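Local coordinates for sensory rhodopsin transducer (PDB 1NC7), which is of unknown function but belongs to the Anabaena sensory rhodopsin transducer family, binds magnesium ions and may act in signalling, at residues C51-G56 with P110-L115; A60-T65 with V78-M83. One frame throughout, in Å; residues are numbered along the deposited sequence.

Both contacts are antiparallel strand pairings in the same sheet, and contact 2 is nested within the chain loop that contact 1 closes. Contact 1 is buried almost throughout and joins strands distant in sequence, 47-54 and 110-121; its face with Met53, Val112 and Gln114 meets a second subunit. Contact 2 is a local hairpin pairing, 60-68 with 74-80, apolar on the face carrying Ile62 and Val78 but charged and exposed on the face of Lys61 and Glu79. Their centres lie about 9 Å apart, and they meet where Ile52 packs on Ile80 and the Asn54 side-chain amide probably bonds to the Ile80 carbonyl, bringing strand 47-54 against strand 74-80 of the same sheet.

Contact 1 (C51-G56 with P110-L115); sequences CIMNTG and PVVMQL
Pro110 O lies beside Asn54 OD1, 4.2 Å away. One water donates to Pro110 O (2.8 Å) and accepts from Thr55 N, continuing the strand pairing where direct bonds have stopped. Asn54 OD1 itself takes the N-H of Gly56 from above its carbonyl plane, an Asx turn that bends the chain as it leaves the sheet.

Val111 follows, its CB pressed to 3.3 Å from Met53 O, while its CG2 reaches the CG2 methyl of Ile52. Val112 then exchanges a pair of backbone bonds with Met53: Met53 N to Val112 O at 3.0 Å, and Val112 N to Met53 O at 3.2 Å. On the side chains of this pair, Met53 CG sits 3.6 Å from Val112 CB. Because CG of Met53 lies between its own N and carbonyl carbon (chi1 62°), the selenomethionine runs alongside the valine, and both face the second subunit, whose Pro32 and Ile103 pack there.

These strands, 47-54 and 110-121, are neighbours in an antiparallel sheet, whose face with Ile52 and Met113 packs on Ile62 of strand 60-68. Met113, the non-hydrogen-bonded partner of Ile52, lies side by side with it: its CG is 3.8 Å from Ile52 CG1, and its selenium also touches that branch. Replacing Ile52 by an alanine would probably open a gap beside Met113 and Val111, and leave the selenomethionine less firmly held.

Gln114 closes the ladder with Cys51, whose N-H meets Gln114 O at 2.8 Å, nearly in line with the carbonyl; Gln114 N returns a bond to Cys51 O. The side-chain amide of Gln114 is held at the subunit interface: NE2 bonds to OG1 of Thr129, a residue known to bind magnesium, though no ion is bound to it in this chain, while OE1 accepts a hydrogen bond from Asp33 N of the second subunit.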
ATOM      1  N   CYS D  51      -8.033   8.674  -6.112  1.00  3.57           N
ATOM      2  CA  CYS D  51      -9.185   7.914  -6.559  1.00  4.76           C
ATOM      3  C   CYS D  51     -10.201   7.756  -5.450  1.00  3.01           C
ATOM      4  O   CYS D  51      -9.877   7.324  -4.343  1.00  4.57           O
ATOM      5  CB  CYS D  51      -8.720   6.566  -7.094  1.00  3.37           C
ATOM      6  SG  CYS D  51      -7.517   6.786  -8.431  1.00  7.24           S
ATOM      7  N   ILE D  52     -11.440   8.119  -5.770  1.00  3.83           N
ATOM      8  CA  ILE D  52     -12.534   8.085  -4.816  1.00  5.47           C
ATOM      9  C   ILE D  52     -13.709   7.294  -5.371  1.00  4.36           C
ATOM     10  O   ILE D  52     -14.029   7.393  -6.556  1.00  6.41           O
ATOM     11  CB  ILE D  52     -13.025   9.517  -4.523  1.00  7.38           C
ATOM     12  CG1 ILE D  52     -11.833  10.424  -4.211  1.00  7.77           C
ATOM     13  CG2 ILE D  52     -14.014   9.505  -3.366  1.00  8.62           C
ATOM     14  CD1 ILE D  52     -12.197  11.895  -4.085  1.00 11.19           C
HETATM   15  N   MSE D  53     -14.343   6.502  -4.516  1.00  5.06           N
HETATM   16  CA  MSE D  53     -15.504   5.738  -4.941  1.00  4.64           C
HETATM   17  C   MSE D  53     -16.651   5.977  -3.970  1.00  5.29           C
HETATM   18  O   MSE D  53     -16.446   6.096  -2.759  1.00  5.18           O
HETATM   19  CB  MSE D  53     -15.177   4.242  -5.040  1.00  6.12           C
HETATM   20  CG  MSE D  53     -14.769   3.577  -3.744  1.00  4.67           C
HETATM   21 SE   MSE D  53     -14.144   1.749  -4.012  0.95 10.37          SE
HETATM   22  CE  MSE D  53     -15.785   0.991  -4.696  1.00  7.13           C
ATOM     23  N   ASN D  54     -17.853   6.069  -4.526  1.00  5.16           N
ATOM     24  CA  ASN D  54     -19.065   6.295  -3.751  1.00  6.02           C
ATOM     25  C   ASN D  54     -20.033   5.162  -4.068  1.00  6.06           C
ATOM     26  O   ASN D  54     -20.578   5.102  -5.168  1.00  6.79           O
ATOM     27  CB  ASN D  54     -19.678   7.643  -4.143  1.00  5.08           C
ATOM     28  CG  ASN D  54     -20.964   7.947  -3.391  1.00  5.22           C
ATOM     29  OD1 ASN D  54     -21.341   7.234  -2.463  1.00  7.53           O
ATOM     30  ND2 ASN D  54     -21.640   9.024  -3.789  1.00  6.02           N
ATOM     31  N   THR D  55     -20.235   4.264  -3.108  1.00  6.95           N
ATOM     32  CA  THR D  55     -21.136   3.133  -3.302  1.00  8.85           C
ATOM     33  C   THR D  55     -22.506   3.409  -2.696  1.00 11.40           C
ATOM     34  O   THR D  55     -23.371   2.535  -2.689  1.00 13.47           O
ATOM     35  CB  THR D  55     -20.580   1.853  -2.649  1.00  9.78           C
ATOM     36  OG1 THR D  55     -20.511   2.029  -1.228  1.00 11.15           O
ATOM     37  CG2 THR D  55     -19.185   1.542  -3.179  1.00 12.00           C
ATOM     38  N   GLY D  56     -22.695   4.629  -2.199  1.00 11.10           N
ATOM     39  CA  GLY D  56     -23.953   4.996  -1.568  1.00 12.07           C
ATOM     40  C   GLY D  56     -25.041   5.506  -2.493  1.00 12.25           C
ATOM     41  O   GLY D  56     -24.871   5.554  -3.713  1.00 13.34           O
ATOM     42  N   PRO D 110     -20.033   8.524   3.563  1.00  8.68           N
ATOM     43  CA  PRO D 110     -18.930   7.562   3.472  1.00  7.08           C
ATOM     44  C   PRO D 110     -18.473   7.273   2.044  1.00  7.12           C
ATOM     45  O   PRO D 110     -19.292   7.089   1.144  1.00  7.19           O
ATOM     46  CB  PRO D 110     -19.501   6.316   4.143  1.00  8.84           C
ATOM     47  CG  PRO D 110     -20.482   6.886   5.139  1.00  9.95           C
ATOM     48  CD  PRO D 110     -21.159   7.957   4.326  1.00 10.38           C
ATOM     49  N   VAL D 111     -17.156   7.249   1.851  1.00  5.41           N
ATOM     50  CA  VAL D 111     -16.552   6.938   0.557  1.00  5.73           C
ATOM     51  C   VAL D 111     -15.254   6.187   0.839  1.00  4.47           C
ATOM     52  O   VAL D 111     -14.889   5.989   1.994  1.00  4.82           O
ATOM     53  CB  VAL D 111     -16.230   8.220  -0.261  1.00  4.63           C
ATOM     54  CG1 VAL D 111     -17.520   8.929  -0.644  1.00  5.39           C
ATOM     55  CG2 VAL D 111     -15.328   9.149   0.542  1.00  5.64           C
ATOM     56  N   VAL D 112     -14.570   5.745  -0.212  1.00  4.07           N
ATOM     57  CA  VAL D 112     -13.301   5.046  -0.037  1.00  4.03           C
ATOM     58  C   VAL D 112     -12.307   5.726  -0.963  1.00  3.13           C
ATOM     59  O   VAL D 112     -12.652   6.088  -2.091  1.00  3.15           O
ATOM     60  CB  VAL D 112     -13.401   3.550  -0.401  1.00  3.96           C
ATOM     61  CG1 VAL D 112     -12.073   2.861  -0.103  1.00  5.78           C
ATOM     62  CG2 VAL D 112     -14.521   2.891   0.397  1.00  4.49           C
HETATM   63  N   MSE D 113     -11.078   5.908  -0.488  1.00  3.66           N
HETATM   64  CA  MSE D 113     -10.063   6.580  -1.291  1.00  3.98           C
HETATM   65  C   MSE D 113      -8.720   5.876  -1.345  1.00  3.05           C
HETATM   66  O   MSE D 113      -8.318   5.189  -0.402  1.00  3.39           O
HETATM   67  CB  MSE D 113      -9.845   8.001  -0.781  1.00  5.78           C
HETATM   68  CG  MSE D 113     -11.073   8.871  -0.863  1.00  4.51           C
HETATM   69 SE   MSE D 113     -10.658  10.704  -0.477  0.87 12.86          SE
HETATM   70  CE  MSE D 113     -12.402  11.263   0.107  1.00 10.80           C
ATOM     71  N   GLN D 114      -8.026   6.086  -2.460  1.00  3.36           N
ATOM     72  CA  GLN D 114      -6.713   5.502  -2.713  1.00  3.35           C
ATOM     73  C   GLN D 114      -5.901   6.544  -3.477  1.00  4.16           C
ATOM     74  O   GLN D 114      -6.444   7.247  -4.328  1.00  6.02           O
ATOM     75  CB  GLN D 114      -6.880   4.237  -3.564  1.00  4.03           C
ATOM     76  CG  GLN D 114      -5.605   3.444  -3.825  1.00  4.99           C
ATOM     77  CD  GLN D 114      -5.879   2.152  -4.586  1.00  5.72           C
ATOM     78  OE1 GLN D 114      -7.019   1.690  -4.658  1.00  4.60           O
ATOM     79  NE2 GLN D 114      -4.836   1.563  -5.152  1.00  3.99           N
ATOM     80  N   LEU D 115      -4.610   6.653  -3.174  1.00  4.02           N
ATOM     81  CA  LEU D 115      -3.754   7.619  -3.859  1.00  3.65           C
ATOM     82  C   LEU D 115      -2.639   6.900  -4.602  1.00  3.30           C
ATOM     83  O   LEU D 115      -1.934   6.066  -4.028  1.00  4.03           O
ATOM     84  CB  LEU D 115      -3.130   8.604  -2.864  1.00  4.24           C
ATOM     85  CG  LEU D 115      -2.224   9.695  -3.454  1.00  5.18           C
ATOM     86  CD1 LEU D 115      -3.050  10.629  -4.335  1.00  6.50           C
ATOM     87  CD2 LEU D 115      -1.555  10.479  -2.331  1.00  5.79           C
TER
HETATM   88  O   HOH W   1     -19.163   4.837  -0.462  1.00  9.15           O

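Contact 2 (A60-T65 with V78-M83); sequences AKIRIT and VEISPM
Ala60 and Ile80 form one hydrogen-bonded pair of this hairpin, and Ile62 and Val78 the next. Ala60 N gives a nearly straight bond (174°) to Ile80 O at 2.9 Å, and Ile80 N replies to Ala60 O. Ile62 N reaches Val78 O at 2.9 Å, answered by Val78 N to Ile62 O. Ala60 O also receives a CA-H contact from Glu79, and Ile80 O probably a second donor, Asn54 ND2. The N-H of Lys61 points the other way, to Asn108 OD1.

On the outer face Lys61 and Glu79 run side by side, but the charges stop short: Lys61, fully extended beyond CG (chi2 179°), carries its NZ past the carboxylate to 5.0 Å from Glu79 OE2, which lies along the aliphatic chain, 3.7 Å from Lys61 CG. Any attraction is likely loose. Arg63, on the same face, has its mate in Glu106.

The face of Ala60, Ile62, Val78 and Ile80 is apolar across this pairing. Ile62 and Ile80 meet obliquely at their CD1 methyls, and Val78 CG2 fits between Ile62 CB and Ile64 CD1. Strand 74-80 is one of the sheet's two outermost within this chain; strand 60-68 pairs on its other side with 101-107, and 47-54 packs over the isoleucines.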
ATOM      1  N   ALA D  60     -21.751  12.531  -2.983  1.00  9.25           N
ATOM      2  CA  ALA D  60     -20.763  12.884  -1.982  1.00  9.65           C
ATOM      3  C   ALA D  60     -20.130  14.226  -2.313  1.00  9.20           C
ATOM      4  O   ALA D  60     -19.688  14.456  -3.439  1.00 10.22           O
ATOM      5  CB  ALA D  60     -19.686  11.806  -1.904  1.00  9.84           C
ATOM      6  N   LYS D  61     -20.121  15.117  -1.328  1.00  9.82           N
ATOM      7  CA  LYS D  61     -19.509  16.430  -1.474  1.00 10.61           C
ATOM      8  C   LYS D  61     -18.233  16.315  -0.653  1.00  9.19           C
ATOM      9  O   LYS D  61     -18.277  16.125   0.566  1.00  9.62           O
ATOM     10  CB  LYS D  61     -20.427  17.513  -0.908  1.00 12.20           C
ATOM     11  CG  LYS D  61     -21.756  17.624  -1.641  1.00 18.49           C
ATOM     12  CD  LYS D  61     -22.644  18.688  -1.020  1.00 22.31           C
ATOM     13  CE  LYS D  61     -23.980  18.781  -1.741  1.00 24.87           C
ATOM     14  NZ  LYS D  61     -24.870  19.807  -1.125  1.00 27.84           N
ATOM     15  N   ILE D  62     -17.099  16.421  -1.328  1.00  9.35           N
ATOM     16  CA  ILE D  62     -15.820  16.258  -0.669  1.00  9.34           C
ATOM     17  C   ILE D  62     -14.931  17.492  -0.682  1.00  8.50           C
ATOM     18  O   ILE D  62     -14.717  18.112  -1.722  1.00  9.27           O
ATOM     19  CB  ILE D  62     -15.063  15.080  -1.312  1.00 10.95           C
ATOM     20  CG1 ILE D  62     -15.990  13.862  -1.392  1.00 11.86           C
ATOM     21  CG2 ILE D  62     -13.848  14.724  -0.489  1.00 12.35           C
ATOM     22  CD1 ILE D  62     -15.393  12.680  -2.111  1.00 13.64           C
ATOM     23  N   ARG D  63     -14.432  17.841   0.501  1.00  7.32           N
ATOM     24  CA  ARG D  63     -13.533  18.973   0.676  1.00  9.47           C
ATOM     25  C   ARG D  63     -12.135  18.376   0.805  1.00  7.80           C
ATOM     26  O   ARG D  63     -11.872  17.588   1.717  1.00  8.19           O
ATOM     27  CB  ARG D  63     -13.899  19.744   1.947  1.00 13.14           C
ATOM     28  CG  ARG D  63     -12.951  20.881   2.282  1.00 18.12           C
ATOM     29  CD  ARG D  63     -13.442  21.674   3.483  1.00 24.23           C
ATOM     30  NE  ARG D  63     -13.614  20.833   4.664  1.00 29.65           N
ATOM     31  CZ  ARG D  63     -14.010  21.281   5.850  1.00 32.65           C
ATOM     32  NH1 ARG D  63     -14.277  22.570   6.020  1.00 34.78           N
ATOM     33  NH2 ARG D  63     -14.142  20.442   6.868  1.00 34.80           N
ATOM     34  N   ILE D  64     -11.252  18.736  -0.120  1.00  7.32           N
ATOM     35  CA  ILE D  64      -9.890  18.213  -0.127  1.00  7.65           C
ATOM     36  C   ILE D  64      -8.893  19.274   0.313  1.00  6.65           C
ATOM     37  O   ILE D  64      -8.708  20.279  -0.371  1.00  8.13           O
ATOM     38  CB  ILE D  64      -9.484  17.733  -1.532  1.00  8.03           C
ATOM     39  CG1 ILE D  64     -10.555  16.792  -2.095  1.00 11.09           C
ATOM     40  CG2 ILE D  64      -8.136  17.023  -1.464  1.00 10.32           C
ATOM     41  CD1 ILE D  64     -10.325  16.389  -3.534  1.00 13.18           C
ATOM     42  N   THR D  65      -8.247  19.034   1.448  1.00  5.92           N
ATOM     43  CA  THR D  65      -7.271  19.974   1.985  1.00  6.72           C
ATOM     44  C   THR D  65      -5.837  19.508   1.744  1.00  6.60           C
ATOM     45  O   THR D  65      -5.476  18.371   2.056  1.00  6.36           O
ATOM     46  CB  THR D  65      -7.475  20.168   3.497  1.00  6.79           C
ATOM     47  OG1 THR D  65      -8.803  20.648   3.741  1.00  8.85           O
ATOM     48  CG2 THR D  65      -6.466  21.169   4.052  1.00  7.81           C
ATOM     49  N   VAL D  78     -14.838  18.690  -4.683  1.00  9.37           N
ATOM     50  CA  VAL D  78     -15.275  17.822  -5.770  1.00  9.18           C
ATOM     51  C   VAL D  78     -16.547  17.111  -5.330  1.00  8.42           C
ATOM     52  O   VAL D  78     -16.862  17.060  -4.138  1.00  8.61           O
ATOM     53  CB  VAL D  78     -14.217  16.744  -6.138  1.00 10.75           C
ATOM     54  CG1 VAL D  78     -12.896  17.404  -6.496  1.00 13.25           C
ATOM     55  CG2 VAL D  78     -14.043  15.759  -4.989  1.00 12.60           C
ATOM     56  N   GLU D  79     -17.287  16.580  -6.294  1.00  8.64           N
ATOM     57  CA  GLU D  79     -18.510  15.853  -5.989  1.00 11.01           C
ATOM     58  C   GLU D  79     -18.504  14.546  -6.763  1.00 10.38           C
ATOM     59  O   GLU D  79     -17.975  14.473  -7.871  1.00 11.98           O
ATOM     60  CB  GLU D  79     -19.744  16.673  -6.376  1.00 14.20           C
ATOM     61  CG  GLU D  79     -19.837  18.018  -5.679  1.00 20.33           C
ATOM     62  CD  GLU D  79     -21.163  18.711  -5.925  1.00 24.76           C
ATOM     63  OE1 GLU D  79     -21.593  18.777  -7.096  1.00 28.07           O
ATOM     64  OE2 GLU D  79     -21.772  19.196  -4.946  1.00 28.32           O
ATOM     65  N   ILE D  80     -19.083  13.509  -6.168  1.00  8.82           N
ATOM     66  CA  ILE D  80     -19.149  12.206  -6.815  1.00  9.23           C
ATOM     67  C   ILE D  80     -20.541  11.624  -6.642  1.00  9.96           C
ATOM     68  O   ILE D  80     -21.013  11.437  -5.522  1.00  8.57           O
ATOM     69  CB  ILE D  80     -18.119  11.238  -6.224  1.00 11.22           C
ATOM     70  CG1 ILE D  80     -16.727  11.862  -6.310  1.00 15.75           C
ATOM     71  CG2 ILE D  80     -18.153   9.916  -6.984  1.00 10.49           C
ATOM     72  CD1 ILE D  80     -15.639  10.999  -5.748  1.00 19.35           C
ATOM     73  N   SER D  81     -21.188  11.345  -7.767  1.00 10.48           N
ATOM     74  CA  SER D  81     -22.539  10.800  -7.774  1.00 11.41           C
ATOM     75  C   SER D  81     -22.600   9.376  -7.230  1.00 11.15           C
ATOM     76  O   SER D  81     -21.580   8.695  -7.117  1.00 10.09           O
ATOM     77  CB  SER D  81     -23.097  10.839  -9.197  1.00 12.71           C
ATOM     78  OG  SER D  81     -23.054  12.159  -9.716  1.00 14.73           O
ATOM     79  N   PRO D  82     -23.806   8.913  -6.874  1.00 10.02           N
ATOM     80  CA  PRO D  82     -24.009   7.565  -6.338  1.00 10.27           C
ATOM     81  C   PRO D  82     -23.515   6.472  -7.285  1.00  8.69           C
ATOM     82  O   PRO D  82     -23.703   6.561  -8.498  1.00  7.85           O
ATOM     83  CB  PRO D  82     -25.520   7.502  -6.134  1.00 11.59           C
ATOM     84  CG  PRO D  82     -25.873   8.918  -5.820  1.00 13.25           C
ATOM     85  CD  PRO D  82     -25.064   9.682  -6.837  1.00 12.85           C
HETATM   86  N   MSE D  83     -22.889   5.445  -6.716  1.00  7.96           N
HETATM   87  CA  MSE D  83     -22.372   4.318  -7.485  1.00  9.16           C
HETATM   88  C   MSE D  83     -21.471   4.748  -8.636  1.00  8.43           C
HETATM   89  O   MSE D  83     -21.608   4.270  -9.764  1.00  8.10           O
HETATM   90  CB  MSE D  83     -23.534   3.470  -8.010  1.00 10.57           C
HETATM   91  CG  MSE D  83     -24.327   2.765  -6.911  1.00 14.79           C
HETATM   92 SE   MSE D  83     -23.289   1.439  -5.945  0.88 22.23          SE
HETATM   93  CE  MSE D  83     -23.462  -0.032  -7.187  1.00 18.20           C
TER